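Local coordinates for Esterase/lipase (Lactobacillus rhamnosus, PDB 4N5H), which probably hydrolyses carboxylic esters, and may also transfer acyl groups, as an esterase of the alpha/beta hydrolase fold, at residues I116-F120 with L154-Q159; N176-V180 with T300-S305; L232-M236 with V261-T265. The protein carries 1 engineered substitution. All coordinates share one frame; numbering follows the deposited sequence.

From the N terminus the chain first meets itself in interaction 1, where helix 147-158 comes back onto helix 112-129 and closes a short loop beside the central sheet. Interaction 2 opens afterwards, at the start of strand 179-183, and closes some 120 residues later on helix 288-311. Nested within that long loop is interaction 3, which joins the neighbouring parallel strands 235-240 and 263-268. Interactions 2 and 3 share the sheet: Val-180 pairs through its backbone with Pro-234 and Met-236. Interaction 1 reaches both, as Ala-156 packs on Val-180 and Phe-235. The three contacts thus join the sheet to helices on its two faces.

Interaction 1 (I116-F120 with L154-Q159); sequences IQDIF and LVACIQ
Ile-116, Ile-119 and Phe-120 of helix 112-129 pack against Leu-154, Val-155, Ile-158 and Gln-159, joining two helices on one face of the alpha/beta hydrolase sheet. Helix 147-158 starts within a probable nucleophile elbow (Gly-144, Ser-146, Gly-148), and the side chain of Ile-119 lies near that turn without touching it. The helix segments cross at 71° with axes 11.1 Å apart, so large side chains have to fill the gap, and all seven touching residues are buried.

Ile-116 uses both of its branches. Its CG2, anti to the backbone N, meets CD1 of Ile-158 tip to tip at 3.9 Å. Phe-168 of helix 162-168 touches both Ile-116 and Ile-158. The other branch of Ile-116 is folded at its second torsion (chi2 -74°), which carries CD1 over to Leu-154 and Val-155; it lies 4.1 Å from CB of Leu-154. The side chains of Ile-116 and Val-155 lie alongside, pointing opposite ways.

Val-155 divides its methyls between several neighbours. CG2 sits 3.8 Å from CG2 of Ile-119 and also touches the ring of Phe-120, while CG1 lies 4.0 Å from CE1 of that ring. Phe-120 reaches across to Val-155 and, one turn on, Ile-158: its CZ comes within 3.8 Å of CG2 of Ile-158, an approach oblique to the ring.

Among the residues that touch, Gln-159 brings the one polar side chain, bent at chi2 and with its NE2 hydrogen-bonded to Val-173 O. Its amide is turned only 26° from the plane of the Phe-120 ring, and OE1 stands at the ring's edge, 3.6 Å from CE2.

Interaction 2 (N176-V180 with T300-S305); sequences NFTLV and TFDALS
Leu-179 lays its two methyls against helix 288-311 and makes the tight, buried part of this contact. With CG anti to the backbone N (chi1 176°), the side chain extends to the helix: CD2 lies 3.7 Å from CG2 of Thr-300, and CD1 rests 3.9 Å from CD1 of Leu-304. The Thr-300 side chain stands roughly perpendicular to that of Leu-179. The Phe-301 ring presents its edge to Thr-178, with CE1 3.9 Å from CB.

Toward the more solvent-accessible side, the side chains of Thr-178 and Leu-304 run antiparallel past one another, both residues still partly exposed. CG2 of Thr-178 also stands 3.7 Å from OG of Ser-305, a hydroxyl that donates to Phe-301 O from above the carbonyl plane, while OG1 of Thr-178 bonds to Val-140 N. No hydrogen bond joins the two segments.

Without the Phe-301 ring, as with an alanine here, a gap would probably open beside Thr-178 and Leu-141, leaving the start of the strand with less of the helix to lean on. Packing of a helix near the C terminus against one face of the parallel sheet belongs to the alpha/beta hydrolase fold.

Interaction 3 (L232-M236 with V261-T265); sequences LPPFM and VTYTT
Phe-235 and Tyr-263 stand side by side on one face of the sheet, their CB atoms 4.1 Å apart, but their rings part company. The Phe-235 ring turns back along its strand, with CG beside the backbone N, and slants across Val-261, CD1 to CG1 3.7 Å. Tyr-263 holds its CG between the backbone N and the carbonyl carbon (chi1 73°), which leads its ring away from Phe-235.

On the other face, Met-236 runs out fully extended and crosses Thr-264, whose OG1 lies 3.7 Å from CG of the methionine. Nearer the loops, CB of Pro-234 meets CG2 of Thr-262 at 4.1 Å.

The backbones fix this register in the parallel manner: Phe-235 N donates to Thr-262 O at 2.9 Å, and Thr-264 N to Phe-235 O at 3.1 Å. A water extends the pairing by joining Pro-233 O to Thr-262 N. A second water donates to Phe-235 O and is hydrogen-bonded to Thr-264 OG1, so that carbonyl is gripped twice.

This is the strand pair of a beta-alpha-beta unit whose helix, 246-258, covers the aromatic face: Phe-256 meets both rings, and Asp-257 holds the Tyr-263 hydroxyl. Met-236 lies under helix 288-311, touching Met-297 and Thr-300, while strand 179-183 flanks strand 235-240 on its other edge.

Interaction 1 (I116-F120 with L154-Q159)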
ATOM      1  N   ILE A 116      22.424  25.913   6.343  1.00 13.67           N
ATOM      2  CA  ILE A 116      22.900  26.604   5.158  1.00 13.58           C
ATOM      3  C   ILE A 116      24.026  25.870   4.472  1.00 12.84           C
ATOM      4  O   ILE A 116      24.024  25.709   3.254  1.00 13.08           O
ATOM      5  CB  ILE A 116      23.301  28.072   5.504  1.00 12.98           C
ATOM      6  CG1 ILE A 116      22.024  28.882   5.940  1.00 14.43           C
ATOM      7  CG2 ILE A 116      24.106  28.645   4.348  1.00 15.02           C
ATOM      8  CD1 ILE A 116      21.081  29.251   4.781  1.00 15.37           C
ATOM      9  N   GLN A 117      24.921  25.280   5.253  1.00 12.39           N
ATOM     10  CA  GLN A 117      26.024  24.489   4.682  1.00 13.61           C
ATOM     11  C   GLN A 117      25.482  23.251   3.971  1.00 12.36           C
ATOM     12  O   GLN A 117      25.949  22.925   2.859  1.00 12.97           O
ATOM     13  CB  GLN A 117      27.032  24.120   5.747  1.00 13.94           C
ATOM     14  CG  GLN A 117      27.858  25.312   6.134  1.00 14.90           C
ATOM     15  CD  GLN A 117      28.915  24.998   7.254  1.00 19.97           C
ATOM     16  OE1 GLN A 117      28.931  23.925   7.843  1.00 22.76           O
ATOM     17  NE2 GLN A 117      29.800  25.943   7.508  1.00 20.72           N
ATOM     18  N   ASP A 118      24.489  22.606   4.596  1.00 12.86           N
ATOM     19  CA  ASP A 118      23.861  21.425   3.940  1.00 12.25           C
ATOM     20  C   ASP A 118      23.222  21.808   2.631  1.00 12.72           C
ATOM     21  O   ASP A 118      23.426  21.163   1.594  1.00 12.74           O
ATOM     22  CB  ASP A 118      22.812  20.786   4.842  1.00 12.06           C
ATOM     23  CG  ASP A 118      23.423  20.052   6.041  1.00 12.92           C
ATOM     24  OD1 ASP A 118      24.678  19.840   6.076  1.00 14.44           O
ATOM     25  OD2 ASP A 118      22.654  19.677   6.957  1.00 14.64           O
ATOM     26  N   ILE A 119      22.478  22.903   2.648  1.00 11.73           N
ATOM     27  CA  ILE A 119      21.851  23.361   1.361  1.00 11.26           C
ATOM     28  C   ILE A 119      22.860  23.687   0.293  1.00 12.64           C
ATOM     29  O   ILE A 119      22.742  23.226  -0.855  1.00 12.32           O
ATOM     30  CB  ILE A 119      20.818  24.501   1.612  1.00 11.60           C
ATOM     31  CG1 ILE A 119      19.680  24.090   2.503  1.00 13.68           C
ATOM     32  CG2 ILE A 119      20.314  25.057   0.345  1.00 12.04           C
ATOM     33  CD1 ILE A 119      18.838  25.192   3.134  1.00 15.87           C
ATOM     34  N   PHE A 120      23.935  24.430   0.645  1.00 12.19           N
ATOM     35  CA  PHE A 120      24.956  24.736  -0.348  1.00 11.53           C
ATOM     36  C   PHE A 120      25.678  23.466  -0.837  1.00 12.33           C
ATOM     37  O   PHE A 120      26.032  23.368  -2.004  1.00 13.27           O
ATOM     38  CB  PHE A 120      25.969  25.749   0.200  1.00 12.42           C
ATOM     39  CG  PHE A 120      25.617  27.147  -0.137  1.00 11.77           C
ATOM     40  CD1 PHE A 120      24.726  27.839   0.716  1.00 12.76           C
ATOM     41  CD2 PHE A 120      26.085  27.742  -1.291  1.00 15.48           C
ATOM     42  CE1 PHE A 120      24.342  29.114   0.402  1.00 12.66           C
ATOM     43  CE2 PHE A 120      25.716  29.035  -1.630  1.00 14.88           C
ATOM     44  CZ  PHE A 120      24.797  29.678  -0.826  1.00 14.27           C
ATOM     45  N   LEU A 154      17.769  33.464   2.359  1.00 14.29           N
ATOM     46  CA  LEU A 154      19.209  33.604   2.801  1.00 15.08           C
ATOM     47  C   LEU A 154      20.193  33.048   1.817  1.00 15.63           C
ATOM     48  O   LEU A 154      21.229  33.694   1.505  1.00 14.31           O
ATOM     49  CB  LEU A 154      19.394  32.971   4.180  1.00 14.07           C
ATOM     50  CG  LEU A 154      19.315  33.881   5.383  1.00 15.95           C
ATOM     51  CD1 LEU A 154      17.976  34.626   5.486  1.00 16.52           C
ATOM     52  CD2 LEU A 154      19.620  33.189   6.714  1.00 16.39           C
ATOM     53  N   VAL A 155      19.936  31.866   1.248  1.00 12.91           N
ATOM     54  CA  VAL A 155      20.806  31.249   0.275  1.00 13.83           C
ATOM     55  C   VAL A 155      20.976  32.184  -0.951  1.00 13.90           C
ATOM     56  O   VAL A 155      22.051  32.398  -1.433  1.00 13.74           O
ATOM     57  CB  VAL A 155      20.178  29.882  -0.183  1.00 13.44           C
ATOM     58  CG1 VAL A 155      20.778  29.380  -1.501  1.00 14.05           C
ATOM     59  CG2 VAL A 155      20.337  28.849   0.874  1.00 14.01           C
ATOM     60  N   ALA A 156      19.871  32.834  -1.383  1.00 14.95           N
ATOM     61  CA  ALA A 156      19.901  33.758  -2.531  1.00 14.97           C
ATOM     62  C   ALA A 156      20.878  34.929  -2.261  1.00 16.41           C
ATOM     63  O   ALA A 156      21.630  35.280  -3.166  1.00 17.26           O
ATOM     64  CB  ALA A 156      18.532  34.318  -2.804  1.00 16.11           C
ATOM     65  N   CYS A 157      20.907  35.416  -1.057  1.00 16.51           N
ATOM     66  CA  CYS A 157      21.825  36.510  -0.704  1.00 15.34           C
ATOM     67  C   CYS A 157      23.254  36.038  -0.544  1.00 14.86           C
ATOM     68  O   CYS A 157      24.219  36.666  -1.044  1.00 15.95           O
ATOM     69  CB  CYS A 157      21.385  37.133   0.598  1.00 15.03           C
ATOM     70  SG  CYS A 157      19.801  38.025   0.486  1.00 17.27           S
ATOM     71  N   ILE A 158      23.402  34.912   0.136  1.00 12.39           N
ATOM     72  CA  ILE A 158      24.743  34.348   0.382  1.00 13.90           C
ATOM     73  C   ILE A 158      25.432  34.039  -0.913  1.00 14.63           C
ATOM     74  O   ILE A 158      26.629  34.300  -1.067  1.00 15.16           O
ATOM     75  CB  ILE A 158      24.704  33.139   1.324  1.00 14.53           C
ATOM     76  CG1 ILE A 158      24.165  33.528   2.695  1.00 16.15           C
ATOM     77  CG2 ILE A 158      26.077  32.472   1.446  1.00 15.99           C
ATOM     78  CD1 ILE A 158      23.629  32.381   3.503  1.00 17.46           C
ATOM     79  N   GLN A 159      24.737  33.501  -1.893  1.00 13.93           N
ATOM     80  CA  GLN A 159      25.326  33.190  -3.152  1.00 13.82           C
ATOM     81  C   GLN A 159      25.919  34.430  -3.855  1.00 16.09           C
ATOM     82  O   GLN A 159      26.795  34.258  -4.697  1.00 16.56           O
ATOM     83  CB  GLN A 159      24.282  32.469  -4.019  1.00 14.70           C
ATOM     84  CG  GLN A 159      24.636  32.287  -5.478  1.00 16.12           C
ATOM     85  CD  GLN A 159      25.781  31.321  -5.748  1.00 16.64           C
ATOM     86  OE1 GLN A 159      26.215  30.606  -4.865  1.00 15.54           O
ATOM     87  NE2 GLN A 159      26.221  31.269  -6.996  1.00 17.64           N
TER

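Interaction 2 (N176-V180 with T300-S305)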
ATOM      1  N   ASN A 176      23.635  30.404 -11.206  1.00 18.47           N
ATOM      2  CA  ASN A 176      22.950  31.536 -10.567  1.00 19.65           C
ATOM      3  C   ASN A 176      21.477  31.132 -10.464  1.00 16.91           C
ATOM      4  O   ASN A 176      21.041  30.227 -11.167  1.00 17.40           O
ATOM      5  CB  ASN A 176      22.995  32.772 -11.482  1.00 27.94           C
ATOM      6  CG  ASN A 176      24.432  33.209 -11.902  1.00 34.32           C
ATOM      7  OD1 ASN A 176      25.281  33.508 -11.066  1.00 34.17           O
ATOM      8  ND2 ASN A 176      24.677  33.265 -13.249  1.00 37.34           N
ATOM      9  N   PHE A 177      20.702  31.878  -9.723  1.00 14.32           N
ATOM     10  CA  PHE A 177      19.245  31.712  -9.635  1.00 14.52           C
ATOM     11  C   PHE A 177      18.553  32.691 -10.563  1.00 14.74           C
ATOM     12  O   PHE A 177      18.828  33.937 -10.495  1.00 15.28           O
ATOM     13  CB  PHE A 177      18.767  31.926  -8.208  1.00 15.51           C
ATOM     14  CG  PHE A 177      19.530  31.129  -7.202  1.00 15.74           C
ATOM     15  CD1 PHE A 177      20.168  31.730  -6.150  1.00 15.93           C
ATOM     16  CD2 PHE A 177      19.613  29.757  -7.360  1.00 15.89           C
ATOM     17  CE1 PHE A 177      20.911  30.961  -5.231  1.00 19.22           C
ATOM     18  CE2 PHE A 177      20.306  29.001  -6.429  1.00 16.76           C
ATOM     19  CZ  PHE A 177      20.986  29.594  -5.391  1.00 17.19           C
ATOM     20  N   THR A 178      17.738  32.175 -11.460  1.00 14.64           N
ATOM     21  CA  THR A 178      16.937  32.961 -12.367  1.00 15.22           C
ATOM     22  C   THR A 178      15.777  33.692 -11.656  1.00 15.09           C
ATOM     23  O   THR A 178      15.455  34.853 -11.954  1.00 15.45           O
ATOM     24  CB  THR A 178      16.399  32.043 -13.492  1.00 16.54           C
ATOM     25  OG1 THR A 178      17.497  31.373 -14.076  1.00 16.69           O
ATOM     26  CG2 THR A 178      15.651  32.825 -14.560  1.00 18.76           C
ATOM     27  N   LEU A 179      15.188  33.023 -10.673  1.00 13.60           N
ATOM     28  CA  LEU A 179      14.080  33.524  -9.923  1.00 12.78           C
ATOM     29  C   LEU A 179      14.138  32.834  -8.552  1.00 12.20           C
ATOM     30  O   LEU A 179      14.490  31.651  -8.512  1.00 12.47           O
ATOM     31  CB  LEU A 179      12.777  33.112 -10.603  1.00 13.30           C
ATOM     32  CG  LEU A 179      11.464  33.480  -9.887  1.00 15.17           C
ATOM     33  CD1 LEU A 179      11.258  34.985  -9.579  1.00 16.56           C
ATOM     34  CD2 LEU A 179      10.248  32.991 -10.736  1.00 15.70           C
ATOM     35  N   VAL A 180      13.762  33.527  -7.519  1.00 12.24           N
ATOM     36  CA  VAL A 180      13.634  32.978  -6.190  1.00 11.72           C
ATOM     37  C   VAL A 180      12.182  33.183  -5.757  1.00 12.92           C
ATOM     38  O   VAL A 180      11.690  34.295  -5.541  1.00 13.42           O
ATOM     39  CB  VAL A 180      14.562  33.612  -5.210  1.00 13.19           C
ATOM     40  CG1 VAL A 180      14.437  32.971  -3.876  1.00 13.31           C
ATOM     41  CG2 VAL A 180      16.003  33.522  -5.645  1.00 14.59           C
ATOM     42  N   THR A 300       6.403  32.643 -14.703  1.00 12.87           N
ATOM     43  CA  THR A 300       7.245  33.751 -14.383  1.00 13.15           C
ATOM     44  C   THR A 300       8.686  33.330 -14.640  1.00 14.55           C
ATOM     45  O   THR A 300       9.506  34.105 -15.242  1.00 14.80           O
ATOM     46  CB  THR A 300       7.022  34.160 -12.940  1.00 13.02           C
ATOM     47  OG1 THR A 300       5.654  34.521 -12.786  1.00 14.21           O
ATOM     48  CG2 THR A 300       7.931  35.331 -12.492  1.00 15.34           C
ATOM     49  N   PHE A 301       9.026  32.134 -14.154  1.00 14.27           N
ATOM     50  CA  PHE A 301      10.375  31.561 -14.344  1.00 13.47           C
ATOM     51  C   PHE A 301      10.709  31.482 -15.827  1.00 14.27           C
ATOM     52  O   PHE A 301      11.783  31.859 -16.256  1.00 14.22           O
ATOM     53  CB  PHE A 301      10.404  30.163 -13.666  1.00 13.51           C
ATOM     54  CG  PHE A 301      11.622  29.331 -13.907  1.00 14.01           C
ATOM     55  CD1 PHE A 301      12.883  29.882 -13.943  1.00 13.50           C
ATOM     56  CD2 PHE A 301      11.511  27.939 -13.944  1.00 13.10           C
ATOM     57  CE1 PHE A 301      13.982  29.064 -14.070  1.00 13.38           C
ATOM     58  CE2 PHE A 301      12.639  27.099 -14.069  1.00 13.50           C
ATOM     59  CZ  PHE A 301      13.875  27.686 -14.176  1.00 13.26           C
ATOM     60  N   ASP A 302       9.800  30.950 -16.576  1.00 13.47           N
ATOM     61  CA  ASP A 302      10.002  30.760 -18.031  1.00 14.94           C
ATOM     62  C   ASP A 302      10.177  32.131 -18.695  1.00 16.02           C
ATOM     63  O   ASP A 302      11.023  32.244 -19.600  1.00 17.43           O
ATOM     64  CB  ASP A 302       8.786  30.127 -18.685  1.00 17.13           C
ATOM     65  CG  ASP A 302       8.585  28.648 -18.330  1.00 20.38           C
ATOM     66  OD1 ASP A 302       9.498  28.003 -17.764  1.00 17.15           O
ATOM     67  OD2 ASP A 302       7.568  28.125 -18.794  1.00 19.21           O
ATOM     68  N   ALA A 303       9.415  33.115 -18.289  1.00 17.21           N
ATOM     69  CA  ALA A 303       9.545  34.442 -18.917  1.00 17.42           C
ATOM     70  C   ALA A 303      10.930  35.070 -18.647  1.00 16.39           C
ATOM     71  O   ALA A 303      11.563  35.604 -19.546  1.00 16.84           O
ATOM     72  CB  ALA A 303       8.449  35.340 -18.478  1.00 17.31           C
ATOM     73  N   LEU A 304      11.432  34.934 -17.404  1.00 15.39           N
ATOM     74  CA  LEU A 304      12.710  35.418 -16.988  1.00 16.36           C
ATOM     75  C   LEU A 304      13.783  34.639 -17.724  1.00 15.65           C
ATOM     76  O   LEU A 304      14.807  35.255 -18.093  1.00 18.62           O
ATOM     77  CB  LEU A 304      12.901  35.399 -15.536  1.00 15.31           C
ATOM     78  CG  LEU A 304      12.071  36.361 -14.758  1.00 16.10           C
ATOM     79  CD1 LEU A 304      11.953  36.044 -13.265  1.00 18.28           C
ATOM     80  CD2 LEU A 304      12.636  37.783 -14.926  1.00 18.69           C
ATOM     81  N   SER A 305      13.579  33.315 -17.949  1.00 15.40           N
ATOM     82  CA  SER A 305      14.553  32.472 -18.630  1.00 15.47           C
ATOM     83  C   SER A 305      14.685  32.916 -20.107  1.00 19.43           C
ATOM     84  O   SER A 305      15.786  32.905 -20.638  1.00 20.78           O
ATOM     85  CB  SER A 305      14.160  31.021 -18.581  1.00 17.25           C
ATOM     86  OG  SER A 305      14.273  30.573 -17.215  1.00 17.85           O
TER

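Interaction 3 (L232-M236 with V261-T265)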
ATOM      1  N   LEU A 232      20.624  41.296  -6.502  1.00 22.12           N
ATOM      2  CA  LEU A 232      19.904  40.001  -6.316  1.00 19.41           C
ATOM      3  C   LEU A 232      19.135  39.604  -7.582  1.00 19.23           C
ATOM      4  O   LEU A 232      18.691  40.421  -8.369  1.00 19.57           O
ATOM      5  CB  LEU A 232      18.970  40.072  -5.062  1.00 20.61           C
ATOM      6  CG  LEU A 232      19.689  40.206  -3.737  1.00 22.79           C
ATOM      7  CD1 LEU A 232      18.718  40.513  -2.647  1.00 24.49           C
ATOM      8  CD2 LEU A 232      20.526  38.945  -3.300  1.00 23.78           C
ATOM      9  N   PRO A 233      18.826  38.290  -7.684  1.00 18.58           N
ATOM     10  CA  PRO A 233      17.850  37.924  -8.655  1.00 19.53           C
ATOM     11  C   PRO A 233      16.475  38.504  -8.324  1.00 15.43           C
ATOM     12  O   PRO A 233      16.190  38.896  -7.165  1.00 15.69           O
ATOM     13  CB  PRO A 233      17.819  36.358  -8.536  1.00 20.11           C
ATOM     14  CG  PRO A 233      18.416  36.059  -7.260  1.00 23.33           C
ATOM     15  CD  PRO A 233      19.230  37.203  -6.792  1.00 21.96           C
ATOM     16  N   PRO A 234      15.561  38.361  -9.274  1.00 15.73           N
ATOM     17  CA  PRO A 234      14.169  38.673  -8.978  1.00 15.81           C
ATOM     18  C   PRO A 234      13.529  37.599  -8.053  1.00 16.22           C
ATOM     19  O   PRO A 234      13.999  36.462  -8.042  1.00 15.79           O
ATOM     20  CB  PRO A 234      13.472  38.639 -10.311  1.00 18.94           C
ATOM     21  CG  PRO A 234      14.517  38.270 -11.271  1.00 22.26           C
ATOM     22  CD  PRO A 234      15.752  37.852 -10.611  1.00 17.45           C
ATOM     23  N   PHE A 235      12.605  38.081  -7.232  1.00 15.01           N
ATOM     24  CA  PHE A 235      11.850  37.290  -6.265  1.00 14.33           C
ATOM     25  C   PHE A 235      10.408  37.211  -6.682  1.00 14.88           C
ATOM     26  O   PHE A 235       9.855  38.070  -7.424  1.00 13.83           O
ATOM     27  CB  PHE A 235      11.905  37.834  -4.884  1.00 13.49           C
ATOM     28  CG  PHE A 235      13.241  37.567  -4.183  1.00 14.31           C
ATOM     29  CD1 PHE A 235      14.402  38.222  -4.556  1.00 15.98           C
ATOM     30  CD2 PHE A 235      13.344  36.634  -3.140  1.00 14.53           C
ATOM     31  CE1 PHE A 235      15.616  37.958  -3.911  1.00 17.93           C
ATOM     32  CE2 PHE A 235      14.532  36.436  -2.509  1.00 15.98           C
ATOM     33  CZ  PHE A 235      15.680  37.038  -2.896  1.00 17.50           C
ATOM     34  N   MET A 236       9.739  36.142  -6.210  1.00 13.31           N
ATOM     35  CA  MET A 236       8.262  36.054  -6.343  1.00 13.67           C
ATOM     36  C   MET A 236       7.699  35.641  -4.998  1.00 15.17           C
ATOM     37  O   MET A 236       8.170  34.608  -4.403  1.00 15.85           O
ATOM     38  CB  MET A 236       7.874  35.059  -7.405  1.00 14.37           C
ATOM     39  CG  MET A 236       6.384  34.919  -7.605  1.00 15.08           C
ATOM     40  SD  MET A 236       5.983  33.713  -8.861  1.00 16.43           S
ATOM     41  CE  MET A 236       4.176  33.821  -8.835  1.00 18.38           C
ATOM     42  N   VAL A 261      14.513  45.569  -4.253  1.00 20.52           N
ATOM     43  CA  VAL A 261      14.434  44.204  -4.797  1.00 19.05           C
ATOM     44  C   VAL A 261      13.437  44.167  -5.917  1.00 17.50           C
ATOM     45  O   VAL A 261      12.338  44.759  -5.757  1.00 19.02           O
ATOM     46  CB  VAL A 261      14.037  43.242  -3.628  1.00 19.28           C
ATOM     47  CG1 VAL A 261      13.873  41.829  -4.130  1.00 20.22           C
ATOM     48  CG2 VAL A 261      15.110  43.264  -2.553  1.00 19.68           C
ATOM     49  N   THR A 262      13.766  43.475  -6.993  1.00 18.00           N
ATOM     50  CA  THR A 262      12.855  43.209  -8.110  1.00 18.78           C
ATOM     51  C   THR A 262      11.942  42.057  -7.689  1.00 19.97           C
ATOM     52  O   THR A 262      12.476  40.998  -7.360  1.00 16.62           O
ATOM     53  CB  THR A 262      13.568  42.901  -9.399  1.00 21.83           C
ATOM     54  OG1 THR A 262      14.371  44.054  -9.706  1.00 23.53           O
ATOM     55  CG2 THR A 262      12.595  42.662 -10.477  1.00 23.73           C
ATOM     56  N   TYR A 263      10.637  42.303  -7.677  1.00 17.35           N
ATOM     57  CA  TYR A 263       9.697  41.209  -7.284  1.00 16.17           C
ATOM     58  C   TYR A 263       8.362  41.300  -7.942  1.00 19.95           C
ATOM     59  O   TYR A 263       7.926  42.374  -8.387  1.00 18.50           O
ATOM     60  CB  TYR A 263       9.590  41.113  -5.762  1.00 14.64           C
ATOM     61  CG  TYR A 263       8.830  42.214  -5.137  1.00 16.96           C
ATOM     62  CD1 TYR A 263       7.464  42.126  -4.955  1.00 18.88           C
ATOM     63  CD2 TYR A 263       9.470  43.422  -4.768  1.00 18.04           C
ATOM     64  CE1 TYR A 263       6.776  43.171  -4.375  1.00 20.16           C
ATOM     65  CE2 TYR A 263       8.779  44.464  -4.197  1.00 19.12           C
ATOM     66  CZ  TYR A 263       7.450  44.348  -3.983  1.00 21.45           C
ATOM     67  OH  TYR A 263       6.668  45.358  -3.416  1.00 20.83           O
ATOM     68  N   THR A 264       7.669  40.142  -7.979  1.00 16.23           N
ATOM     69  CA  THR A 264       6.239  40.057  -8.238  1.00 15.78           C
ATOM     70  C   THR A 264       5.592  39.268  -7.117  1.00 17.24           C
ATOM     71  O   THR A 264       6.277  38.674  -6.252  1.00 15.86           O
ATOM     72  CB  THR A 264       5.978  39.367  -9.572  1.00 17.11           C
ATOM     73  OG1 THR A 264       6.570  37.999  -9.591  1.00 16.69           O
ATOM     74  CG2 THR A 264       6.573  40.145 -10.753  1.00 18.35           C
ATOM     75  N   THR A 265       4.264  39.281  -7.071  1.00 16.64           N
ATOM     76  CA  THR A 265       3.529  38.635  -6.022  1.00 15.91           C
ATOM     77  C   THR A 265       2.416  37.814  -6.580  1.00 17.20           C
ATOM     78  O   THR A 265       1.891  38.095  -7.651  1.00 17.44           O
ATOM     79  CB  THR A 265       2.939  39.598  -5.001  1.00 18.77           C
ATOM     80  OG1 THR A 265       1.944  40.429  -5.689  1.00 18.10           O
ATOM     81  CG2 THR A 265       3.980  40.476  -4.356  1.00 17.89           C
TER
HETATM   82  O   HOH W   1      16.139  41.749  -7.020  1.00 19.88           O
HETATM   83  O   HOH W   2       9.300  37.970 -10.147  1.00 20.00           O